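Local atomic coordinates of GDNF family receptor alpha-3 (Homo sapiens, PDB entry 2GH0), a protein that binds the neurotrophic growth factor artemin at the surface of neurons and thereby brings about autophosphorylation and activation of the RET receptor. Residues E34-P39 with H44-Q49; L18-L21 with C25-L28; T52-A57 with A141-I146; E100-C105 with Q175-M180. One frame throughout, in Å; residues are numbered along the deposited sequence.

Interaction 1. Residues E34-P39 with H44-Q49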
loop_
_atom_site.group_PDB
_atom_site.type_symbol
_atom_site.label_atom_id
_atom_site.label_comp_id
_atom_site.label_asym_id
_atom_site.label_seq_id
_atom_site.Cartn_x
_atom_site.Cartn_y
_atom_site.Cartn_z
ATOM N N GLU C 34 -0.428 29.627 6.257
ATOM C CA GLU C 34 -0.672 28.566 7.248
ATOM C C GLU C 34 -0.497 29.065 8.688
ATOM O O GLU C 34 -1.323 28.736 9.561
ATOM C CB GLU C 34 0.262 27.368 7.029
ATOM C CG GLU C 34 0.045 26.226 8.018
ATOM C CD GLU C 34 0.802 24.959 7.658
ATOM O OE1 GLU C 34 1.725 25.004 6.810
ATOM O OE2 GLU C 34 0.482 23.903 8.260
ATOM N N ALA C 35 0.605 29.759 8.929
ATOM C CA ALA C 35 0.939 30.329 10.264
ATOM C C ALA C 35 -0.060 31.398 10.760
ATOM O O ALA C 35 -0.247 31.566 11.948
ATOM C CB ALA C 35 2.340 30.867 10.268
ATOM N N CYS C 36 -0.758 32.031 9.829
ATOM C CA CYS C 36 -1.586 33.169 10.111
ATOM C C CYS C 36 -3.084 32.880 10.011
ATOM O O CYS C 36 -3.893 33.788 10.216
ATOM C CB CYS C 36 -1.216 34.305 9.175
ATOM S SG CYS C 36 0.489 34.892 9.275
ATOM N N SER C 37 -3.450 31.635 9.709
ATOM C CA SER C 37 -4.845 31.206 9.597
ATOM C C SER C 37 -5.540 30.913 10.934
ATOM O O SER C 37 -4.935 30.408 11.894
ATOM C CB SER C 37 -4.944 29.886 8.776
ATOM O OG SER C 37 -4.526 30.115 7.448
ATOM N N GLY C 38 -6.844 31.187 10.933
ATOM C CA GLY C 38 -7.814 30.420 11.765
ATOM C C GLY C 38 -8.118 31.286 12.942
ATOM O O GLY C 38 -7.394 32.273 13.158
ATOM N N PRO C 39 -9.177 30.951 13.713
ATOM C CA PRO C 39 -9.393 31.765 14.894
ATOM C C PRO C 39 -8.236 31.533 15.867
ATOM O O PRO C 39 -7.984 32.371 16.741
ATOM C CB PRO C 39 -10.710 31.207 15.473
ATOM C CG PRO C 39 -10.822 29.826 14.934
ATOM C CD PRO C 39 -10.172 29.864 13.586
ATOM N N HIS C 44 3.047 35.115 17.176
ATOM C CA HIS C 44 4.499 35.206 16.976
ATOM C C HIS C 44 5.024 34.324 15.821
ATOM O O HIS C 44 6.021 34.663 15.165
ATOM C CB HIS C 44 5.246 34.906 18.270
ATOM C CG HIS C 44 5.052 33.516 18.779
ATOM N ND1 HIS C 44 3.966 33.141 19.549
ATOM C CD2 HIS C 44 5.830 32.410 18.664
ATOM C CE1 HIS C 44 4.081 31.863 19.872
ATOM N NE2 HIS C 44 5.204 31.396 19.352
ATOM N N VAL C 45 4.347 33.212 15.574
ATOM C CA VAL C 45 4.745 32.344 14.476
ATOM C C VAL C 45 4.296 33.013 13.183
ATOM O O VAL C 45 5.028 33.058 12.233
ATOM C CB VAL C 45 4.138 30.947 14.587
ATOM C CG1 VAL C 45 4.613 30.061 13.421
ATOM C CG2 VAL C 45 4.547 30.331 15.893
ATOM N N CYS C 46 3.089 33.559 13.171
ATOM C CA CYS C 46 2.614 34.306 11.964
ATOM C C CYS C 46 3.554 35.449 11.623
ATOM O O CYS C 46 3.970 35.647 10.473
ATOM C CB CYS C 46 1.186 34.783 12.224
ATOM S SG CYS C 46 0.542 35.981 11.020
ATOM N N LEU C 47 3.947 36.206 12.646
ATOM C CA LEU C 47 4.813 37.373 12.433
ATOM C C LEU C 47 6.159 36.899 11.850
ATOM O O LEU C 47 6.689 37.508 10.947
ATOM C CB LEU C 47 5.033 38.064 13.805
ATOM C CG LEU C 47 4.343 39.346 14.196
ATOM C CD1 LEU C 47 3.165 39.842 13.305
ATOM C CD2 LEU C 47 4.174 39.433 15.784
ATOM N N ARG C 48 6.706 35.821 12.375
ATOM C CA ARG C 48 7.993 35.295 11.937
ATOM C C ARG C 48 7.909 34.799 10.467
ATOM O O ARG C 48 8.826 35.017 9.671
ATOM C CB ARG C 48 8.401 34.112 12.833
ATOM C CG ARG C 48 9.717 33.452 12.440
ATOM C CD ARG C 48 10.869 34.482 12.527
ATOM N NE ARG C 48 11.242 34.959 11.181
ATOM C CZ ARG C 48 12.230 35.815 10.920
ATOM N NH1 ARG C 48 12.978 36.329 11.905
ATOM N NH2 ARG C 48 12.502 36.121 9.672
ATOM N N GLN C 49 6.796 34.178 10.113
ATOM C CA GLN C 49 6.608 33.724 8.686
ATOM C C GLN C 49 6.416 34.897 7.729
ATOM O O GLN C 49 6.826 34.834 6.553
ATOM C CB GLN C 49 5.458 32.705 8.584
ATOM C CG GLN C 49 5.761 31.384 9.329
ATOM C CD GLN C 49 7.060 30.768 8.782
ATOM O OE1 GLN C 49 7.177 30.503 7.592
ATOM N NE2 GLN C 49 8.050 30.630 9.631
#

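Interaction 2. Residues L18-L21 with C25-L28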
loop_
_atom_site.group_PDB
_atom_site.type_symbol
_atom_site.label_atom_id
_atom_site.label_comp_id
_atom_site.label_asym_id
_atom_site.label_seq_id
_atom_site.Cartn_x
_atom_site.Cartn_y
_atom_site.Cartn_z
ATOM N N LEU C 18 0.386 35.005 -9.551
ATOM C CA LEU C 18 1.775 35.078 -10.058
ATOM C C LEU C 18 2.768 34.561 -9.054
ATOM O O LEU C 18 3.762 33.928 -9.380
ATOM C CB LEU C 18 2.168 36.502 -10.372
ATOM C CG LEU C 18 2.170 37.157 -11.711
ATOM C CD1 LEU C 18 2.908 38.525 -11.514
ATOM C CD2 LEU C 18 2.835 36.271 -12.808
ATOM N N CYS C 19 2.528 34.837 -7.783
ATOM C CA CYS C 19 3.368 34.286 -6.705
ATOM C C CYS C 19 3.239 32.753 -6.655
ATOM O O CYS C 19 4.244 32.012 -6.550
ATOM C CB CYS C 19 2.921 34.936 -5.349
ATOM S SG CYS C 19 3.818 34.345 -3.817
ATOM N N THR C 20 2.000 32.258 -6.715
ATOM C CA THR C 20 1.742 30.811 -6.658
ATOM C C THR C 20 2.450 30.125 -7.816
ATOM O O THR C 20 2.914 28.951 -7.711
ATOM C CB THR C 20 0.220 30.556 -6.735
ATOM O OG1 THR C 20 -0.432 31.190 -5.606
ATOM C CG2 THR C 20 -0.095 29.086 -6.787
ATOM N N LEU C 21 2.531 30.827 -8.947
ATOM C CA LEU C 21 3.212 30.286 -10.136
ATOM C C LEU C 21 4.753 30.187 -9.999
ATOM O O LEU C 21 5.420 29.512 -10.781
ATOM C CB LEU C 21 2.847 31.124 -11.370
ATOM C CG LEU C 21 1.444 30.878 -11.928
ATOM C CD1 LEU C 21 1.251 31.944 -13.007
ATOM C CD2 LEU C 21 1.318 29.525 -12.528
ATOM N N CYS C 25 8.232 31.665 -4.268
ATOM C CA CYS C 25 7.245 32.546 -3.661
ATOM C C CYS C 25 6.008 31.769 -3.160
ATOM O O CYS C 25 5.431 32.110 -2.107
ATOM C CB CYS C 25 6.788 33.602 -4.682
ATOM S SG CYS C 25 5.824 34.918 -4.020
ATOM N N ASP C 26 5.548 30.796 -3.946
ATOM C CA ASP C 26 4.442 29.949 -3.517
ATOM C C ASP C 26 4.733 29.338 -2.140
ATOM O O ASP C 26 3.875 29.325 -1.246
ATOM C CB ASP C 26 4.233 28.810 -4.546
ATOM C CG ASP C 26 3.075 27.868 -4.159
ATOM O OD1 ASP C 26 1.993 28.390 -3.823
ATOM O OD2 ASP C 26 3.282 26.652 -4.128
ATOM N N ARG C 27 5.937 28.800 -1.955
ATOM C CA ARG C 27 6.209 28.067 -0.704
ATOM C C ARG C 27 6.187 29.060 0.467
ATOM O O ARG C 27 5.688 28.730 1.551
ATOM C CB ARG C 27 7.512 27.302 -0.761
ATOM C CG ARG C 27 7.405 26.015 -1.667
ATOM C CD ARG C 27 7.908 24.764 -1.023
ATOM N NE ARG C 27 8.094 23.721 -2.043
ATOM C CZ ARG C 27 8.518 22.496 -1.793
ATOM N NH1 ARG C 27 8.815 22.134 -0.548
ATOM N NH2 ARG C 27 8.647 21.631 -2.791
ATOM N N LEU C 28 6.745 30.251 0.236
ATOM C CA LEU C 28 6.844 31.287 1.321
ATOM C C LEU C 28 5.467 31.872 1.674
ATOM O O LEU C 28 5.192 32.206 2.844
ATOM C CB LEU C 28 7.803 32.402 0.909
ATOM C CG LEU C 28 9.252 31.908 0.758
ATOM C CD1 LEU C 28 9.968 33.039 0.009
ATOM C CD2 LEU C 28 9.912 31.722 2.091
#

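Interaction 3. Residues T52-A57 with A141-I146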
loop_
_atom_site.group_PDB
_atom_site.type_symbol
_atom_site.label_atom_id
_atom_site.label_comp_id
_atom_site.label_asym_id
_atom_site.label_seq_id
_atom_site.Cartn_x
_atom_site.Cartn_y
_atom_site.Cartn_z
ATOM N N THR C 52 9.968 36.346 7.172
ATOM C CA THR C 52 10.693 35.458 6.220
ATOM C C THR C 52 10.202 35.680 4.816
ATOM O O THR C 52 11.004 35.720 3.869
ATOM C CB THR C 52 10.467 34.021 6.594
ATOM O OG1 THR C 52 11.023 33.847 7.904
ATOM C CG2 THR C 52 11.145 33.077 5.616
ATOM N N PHE C 53 8.891 35.846 4.666
ATOM C CA PHE C 53 8.337 35.998 3.318
ATOM C C PHE C 53 8.955 37.219 2.640
ATOM O O PHE C 53 9.365 37.141 1.517
ATOM C CB PHE C 53 6.784 36.165 3.315
ATOM C CG PHE C 53 6.238 36.443 1.924
ATOM C CD1 PHE C 53 6.049 35.396 1.047
ATOM C CD2 PHE C 53 5.993 37.764 1.493
ATOM C CE1 PHE C 53 5.583 35.600 -0.260
ATOM C CE2 PHE C 53 5.532 38.028 0.186
ATOM C CZ PHE C 53 5.338 36.917 -0.703
ATOM N N PHE C 54 8.948 38.386 3.285
ATOM C CA PHE C 54 9.478 39.571 2.625
ATOM C C PHE C 54 11.020 39.527 2.514
ATOM O O PHE C 54 11.609 40.146 1.632
ATOM C CB PHE C 54 8.956 40.849 3.337
ATOM C CG PHE C 54 7.523 41.038 3.126
ATOM C CD1 PHE C 54 6.595 40.653 4.078
ATOM C CD2 PHE C 54 7.093 41.494 1.880
ATOM C CE1 PHE C 54 5.236 40.777 3.806
ATOM C CE2 PHE C 54 5.757 41.622 1.584
ATOM C CZ PHE C 54 4.815 41.243 2.515
ATOM N N GLU C 55 11.652 38.838 3.431
ATOM C CA GLU C 55 13.061 38.634 3.354
ATOM C C GLU C 55 13.518 37.760 2.161
ATOM O O GLU C 55 14.557 38.057 1.537
ATOM C CB GLU C 55 13.521 37.993 4.643
ATOM C CG GLU C 55 14.926 37.814 4.704
ATOM C CD GLU C 55 15.365 37.445 6.107
ATOM O OE1 GLU C 55 14.476 37.210 6.994
ATOM O OE2 GLU C 55 16.610 37.400 6.316
ATOM N N LYS C 56 12.757 36.695 1.885
ATOM C CA LYS C 56 13.181 35.650 0.960
ATOM C C LYS C 56 12.549 35.739 -0.440
ATOM O O LYS C 56 13.180 35.350 -1.419
ATOM C CB LYS C 56 12.987 34.252 1.580
ATOM C CG LYS C 56 13.835 34.016 2.863
ATOM C CD LYS C 56 15.302 34.231 2.632
ATOM C CE LYS C 56 16.133 34.209 3.962
ATOM N NZ LYS C 56 17.556 33.894 3.602
ATOM N N ALA C 57 11.339 36.260 -0.542
ATOM C CA ALA C 57 10.626 36.300 -1.826
ATOM C C ALA C 57 11.294 37.342 -2.724
ATOM O O ALA C 57 11.760 38.356 -2.217
ATOM C CB ALA C 57 9.178 36.699 -1.610
ATOM N N ALA C 141 12.103 49.031 2.367
ATOM C CA ALA C 141 12.169 49.349 3.816
ATOM C C ALA C 141 10.786 49.351 4.488
ATOM O O ALA C 141 10.613 48.896 5.625
ATOM C CB ALA C 141 12.824 50.706 4.015
ATOM N N TYR C 142 9.795 49.860 3.774
ATOM C CA TYR C 142 8.383 49.761 4.203
ATOM C C TYR C 142 7.951 48.303 4.365
ATOM O O TYR C 142 7.480 47.915 5.447
ATOM C CB TYR C 142 7.477 50.470 3.193
ATOM C CG TYR C 142 5.989 50.349 3.544
ATOM C CD1 TYR C 142 5.410 51.132 4.541
ATOM C CD2 TYR C 142 5.177 49.440 2.873
ATOM C CE1 TYR C 142 4.035 51.016 4.849
ATOM C CE2 TYR C 142 3.789 49.314 3.186
ATOM C CZ TYR C 142 3.252 50.103 4.206
ATOM O OH TYR C 142 1.902 49.859 4.492
ATOM N N LEU C 143 8.159 47.469 3.336
ATOM C CA LEU C 143 7.785 46.058 3.438
ATOM C C LEU C 143 8.581 45.296 4.476
ATOM O O LEU C 143 8.062 44.381 5.115
ATOM C CB LEU C 143 7.781 45.324 2.067
ATOM C CG LEU C 143 6.916 45.980 0.944
ATOM C CD1 LEU C 143 7.044 45.067 -0.232
ATOM C CD2 LEU C 143 5.511 46.042 1.351
ATOM N N GLY C 144 9.805 45.727 4.703
ATOM C CA GLY C 144 10.670 45.231 5.800
ATOM C C GLY C 144 10.156 45.446 7.227
ATOM O O GLY C 144 10.704 44.877 8.180
ATOM N N LEU C 145 9.064 46.197 7.394
ATOM C CA LEU C 145 8.467 46.359 8.747
ATOM C C LEU C 145 7.343 45.328 9.002
ATOM O O LEU C 145 6.959 45.115 10.150
ATOM C CB LEU C 145 7.973 47.826 8.977
ATOM C CG LEU C 145 9.110 48.815 9.291
ATOM C CD1 LEU C 145 8.571 50.221 9.116
ATOM C CD2 LEU C 145 9.619 48.618 10.685
ATOM N N ILE C 146 6.928 44.605 7.955
ATOM C CA ILE C 146 5.813 43.672 8.064
ATOM C C ILE C 146 6.248 42.398 8.762
ATOM O O ILE C 146 7.241 41.772 8.368
ATOM C CB ILE C 146 5.168 43.427 6.698
ATOM C CG1 ILE C 146 4.591 44.703 6.215
ATOM C CG2 ILE C 146 3.931 42.530 6.812
ATOM C CD1 ILE C 146 4.152 44.668 4.849
#

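Interaction 4. Residues E100-C105 with Q175-M180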
loop_
_atom_site.group_PDB
_atom_site.type_symbol
_atom_site.label_atom_id
_atom_site.label_comp_id
_atom_site.label_asym_id
_atom_site.label_seq_id
_atom_site.Cartn_x
_atom_site.Cartn_y
_atom_site.Cartn_z
ATOM N N GLU C 100 4.156 54.028 22.820
ATOM C CA GLU C 100 4.317 52.656 23.409
ATOM C C GLU C 100 4.689 51.530 22.456
ATOM O O GLU C 100 5.535 50.687 22.754
ATOM C CB GLU C 100 3.026 52.292 24.129
ATOM C CG GLU C 100 2.913 53.190 25.329
ATOM C CD GLU C 100 4.260 53.270 26.046
ATOM O OE1 GLU C 100 4.785 52.108 26.304
ATOM O OE2 GLU C 100 4.766 54.447 26.355
ATOM N N LEU C 101 3.997 51.463 21.337
ATOM C CA LEU C 101 4.357 50.513 20.283
ATOM C C LEU C 101 5.828 50.641 19.790
ATOM O O LEU C 101 6.547 49.631 19.649
ATOM C CB LEU C 101 3.388 50.726 19.112
ATOM C CG LEU C 101 3.300 49.630 18.056
ATOM C CD1 LEU C 101 2.993 48.208 18.686
ATOM C CD2 LEU C 101 2.298 50.014 16.907
ATOM N N ARG C 102 6.263 51.870 19.444
ATOM C CA ARG C 102 7.671 52.098 19.088
ATOM C C ARG C 102 8.635 51.663 20.181
ATOM O O ARG C 102 9.717 51.175 19.900
ATOM C CB ARG C 102 7.933 53.582 18.822
ATOM C CG ARG C 102 9.247 53.805 18.039
ATOM C CD ARG C 102 9.499 55.290 17.669
ATOM N NE ARG C 102 9.416 56.136 18.876
ATOM C CZ ARG C 102 9.414 57.468 18.853
ATOM N NH1 ARG C 102 9.567 58.088 17.704
ATOM N NH2 ARG C 102 9.316 58.174 19.983
ATOM N N ARG C 103 8.236 51.848 21.430
ATOM C CA ARG C 103 9.073 51.438 22.569
ATOM C C ARG C 103 9.241 49.911 22.617
ATOM O O ARG C 103 10.353 49.370 23.133
ATOM C CB ARG C 103 8.448 51.885 23.855
ATOM C CG ARG C 103 9.457 51.650 25.076
ATOM C CD ARG C 103 8.975 52.447 26.223
ATOM N NE ARG C 103 8.685 51.586 27.378
ATOM C CZ ARG C 103 7.586 50.824 27.466
ATOM N NH1 ARG C 103 6.663 50.795 26.449
ATOM N NH2 ARG C 103 7.435 50.089 28.584
ATOM N N LEU C 104 8.137 49.244 22.126
ATOM C CA LEU C 104 8.156 47.771 22.101
ATOM C C LEU C 104 9.059 47.416 20.935
ATOM O O LEU C 104 9.898 46.521 21.057
ATOM C CB LEU C 104 6.747 47.162 21.951
ATOM C CG LEU C 104 6.633 45.622 21.708
ATOM C CD1 LEU C 104 7.201 44.775 22.858
ATOM C CD2 LEU C 104 5.201 45.188 21.373
ATOM N N CYS C 105 8.872 48.086 19.790
ATOM C CA CYS C 105 9.850 48.004 18.726
ATOM C C CYS C 105 11.329 48.199 19.184
ATOM O O CYS C 105 12.207 47.367 18.887
ATOM C CB CYS C 105 9.470 48.965 17.577
ATOM S SG CYS C 105 10.583 48.814 16.228
ATOM N N GLN C 175 1.309 64.481 22.551
ATOM C CA GLN C 175 0.466 64.383 21.367
ATOM C C GLN C 175 1.228 64.625 20.061
ATOM O O GLN C 175 1.128 63.830 19.101
ATOM C CB GLN C 175 -0.707 65.361 21.510
ATOM C CG GLN C 175 -1.684 65.227 20.310
ATOM C CD GLN C 175 -2.568 63.983 20.417
ATOM O OE1 GLN C 175 -2.854 63.512 21.529
ATOM N NE2 GLN C 175 -3.057 63.497 19.286
ATOM N N GLU C 176 2.014 65.696 20.001
ATOM C CA GLU C 176 2.689 65.976 18.713
ATOM C C GLU C 176 3.744 64.921 18.342
ATOM O O GLU C 176 3.930 64.620 17.192
ATOM C CB GLU C 176 3.300 67.359 18.678
ATOM C CG GLU C 176 2.239 68.452 18.757
ATOM C CD GLU C 176 2.814 69.866 18.922
ATOM O OE1 GLU C 176 3.388 70.235 20.002
ATOM O OE2 GLU C 176 2.640 70.634 17.950
ATOM N N GLU C 177 4.503 64.444 19.329
ATOM C CA GLU C 177 5.517 63.453 19.052
ATOM C C GLU C 177 4.823 62.237 18.518
ATOM O O GLU C 177 5.322 61.581 17.607
ATOM C CB GLU C 177 6.298 63.080 20.304
ATOM C CG GLU C 177 7.579 62.364 19.919
ATOM C CD GLU C 177 8.376 61.786 21.082
ATOM O OE1 GLU C 177 8.168 62.182 22.246
ATOM O OE2 GLU C 177 9.223 60.918 20.781
ATOM N N CYS C 178 3.639 61.947 19.050
ATOM C CA CYS C 178 2.907 60.744 18.622
ATOM C C CYS C 178 2.458 60.909 17.200
ATOM O O CYS C 178 2.566 59.984 16.401
ATOM C CB CYS C 178 1.685 60.521 19.507
ATOM S SG CYS C 178 0.832 58.978 19.248
ATOM N N GLU C 179 1.921 62.084 16.875
ATOM C CA GLU C 179 1.312 62.292 15.530
ATOM C C GLU C 179 2.416 62.257 14.478
ATOM O O GLU C 179 2.228 61.853 13.360
ATOM C CB GLU C 179 0.613 63.654 15.506
ATOM C CG GLU C 179 -0.750 63.696 16.235
ATOM C CD GLU C 179 -1.376 65.096 16.340
ATOM O OE1 GLU C 179 -0.662 66.110 16.077
ATOM O OE2 GLU C 179 -2.550 65.200 16.814
ATOM N N MET C 180 3.562 62.797 14.837
ATOM C CA MET C 180 4.745 62.745 13.962
ATOM C C MET C 180 5.113 61.321 13.562
ATOM O O MET C 180 5.317 61.044 12.403
ATOM C CB MET C 180 5.898 63.414 14.706
ATOM C CG MET C 180 7.248 63.107 14.095
ATOM S SD MET C 180 7.500 63.919 12.530
ATOM C CE MET C 180 7.701 65.495 13.200
#

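Interaction 1. Residues E34-P39 with H44-Q49
Cys36 and Cys46 are joined by a disulfide, SG to SG 2.1 Å, that ties the end of helix 23-35 to the first turns of helix 43-56. Its chi3 of 96° is close to the relaxed value for a disulfide. The two cysteines bring their sulfurs together by different torsions: SG of Cys46 stands anti to its backbone N (chi1 169°), while SG of Cys36 lies beside its own backbone N (chi1 -60°).

Apolar packing fills in next to the bridge. The methyl CB of Ala35 points at the other helix and rests on CG of Gln49 at 3.6 Å; CG1 of Val45 meets the same Ala35 CB at 4.0 Å. Gln49 touches with its aliphatic part, because its chain bends at chi2 and carries the amide away.

The backbones are close here, with Ala35 CA 4.6 Å from Cys46 CA, and the carbonyl O of Ala35 lies 3.5 Å from CB of Cys46. Cys46 also packs against Cys89 of helix 87-90. Consecutive helices of a disulfide-rich GDNF/GAS1 domain are thus stapled together, and one covalent link among otherwise small apolar contacts suggests that the disulfide is the main tie between them.

Interaction 2. Residues L18-L21 with C25-L28
The carbonyl O of Thr20 faces CB of Asp26 at 3.4 Å and also accepts a hydrogen bond from a basic side chain of another protein chain in the assembly, so this part of the chain borders another protein. Asp26 lies against it with CG anti to its backbone N (chi1 180°), which swings the carboxylate back over Thr20. There OD1 of Asp26 comes to 3.7 Å from the methyl CG2 of Thr20, the two side chains passing at a slant. Outside the two segments, OD2 of Asp26 makes a long, weak ion pair with a basic side chain of the other protein chain. With Asp26 replaced by an alanine, that basic group is likely to lose its distant, weak counter-charge, and the Thr20 methyl a neighbour.

Helices 11-20 and 23-35 are consecutive helices joined by a tight turn that a disulfide braces, within the GDNF/GAS1 domain. The brace is Cys19 SG to Cys25 SG, 2.1 Å, with chi3 -96°. Both sulfurs stand anti to their backbone N, and CB of Cys25 approaches the carbonyl O of Cys19 at 3.5 Å. Cys25 also packs on Phe53 of helix 43-56, while Cys19 and Thr20 both touch Arg29 further along helix 23-35.

Interaction 3. Residues T52-A57 with A141-I146
Leu143 and Ile146 both approach the Phe54 ring from one side, and the packing across these segments is apolar side chain on apolar side chain. Leu143 comes toward CD2 and CE2: Phe54 CD2 meets CB of Leu143 at 3.9 Å, and CD1 of Leu143 is 4.1 Å from Phe54 CE2; ring and leucine cross at about a right angle. Ile146 comes toward CD1 and CE1: Phe54 CE1 lies 3.7 Å from the branch methyl CG2 of Ile146, whose CB is also close, and the isoleucine approaches at a slant. The ring is carried there by a CB that points at the other segment and by CG standing anti to the carbonyl carbon (chi1 -69°).

Leu143 and Ile146 are the two ends of a type I beta turn at the close of helix 135-143, Ile146 N donating to Leu143 O at 3.1 Å. The turn brings both side chains to the same ring, and so joins helix 43-56 of one GDNF/GAS1 domain to a helix end of the other. A serine in place of Phe54 would probably open a gap beside Leu143 and Ile146 and leave both apolar side chains without their shared partner.

On the other side of the Phe54 ring, CD2 of Phe53 stands over the ring centre, 3.6 Å above the plane. Leu143 and Ile146 both continue onto Leu66 of helix 59-66, and Ile146 onto Pro152.

Interaction 4. Residues E100-C105 with Q175-M180
Glu177 meets Arg102 in a salt bridge, the one direct contact between helix 175-186 and helix 98-106 in these segments. Ahead of it, at the start of the helix, Gln175 turns to its own helix: its NE2 donates to OE2 of Glu179 at 3.0 Å, one turn on, with an N-H...O angle of 164°. The carboxylate oxygen is approached from above its plane, and Gln175 also packs on Cys168.

At Glu177 the chain is extended beyond CG, with CG anti to the backbone N, and this carries the carboxylate across to the other helix. OE2 of Glu177 accepts from NH2 of Arg102 at 2.9 Å, at an N-H...O angle of 152°. The oxygen lies at the edge of the guanidinium, in its plane, but the nitrogen stands well above the carboxylate plane, and the two flat groups are turned 48° apart. This is a salt bridge with one hydrogen bond, between side chains that cross at about a right angle, with Arg102 bending at chi3 to present NH2. Both residues are partly exposed, so solvent probably weakens the charge attraction.

Next comes Cys178, buried, its SG bonded to Cys168 and its side chain packed on Cys98 and Leu99 of helix 98-106. Glu179 closes the bond from Gln175. A surface salt bridge and the buried Cys178-Cys168 disulfide, both on one helix, belong to the disulfide-rich helical architecture of the GDNF/GAS1 domain around residues 98-190.

How the interactions relate
Interactions 1 and 2 both use helix 23-35: the disulfide of interaction 2 ties its beginning to helix 11-20, that of interaction 1 its end to helix 43-56, with centres about 17 Å apart. Interaction 3 shares helix 43-56 with interaction 1, where Arg48 NH2 and Glu55 OE1 form a long, weak ion pair, and packs on interaction 2, Leu28 CB meeting Phe53 CD1 at 3.5 Å. In this part of the receptor it joins the GDNF/GAS1 domain around residues 12-89 to that around 98-190, which holds interaction 4, about 35 Å from interaction 2 between centres. Another protein chain lies beside interactions 1 and 2, consistent with a ligand-binding face; no other chain of the assembly touches 3 and 4.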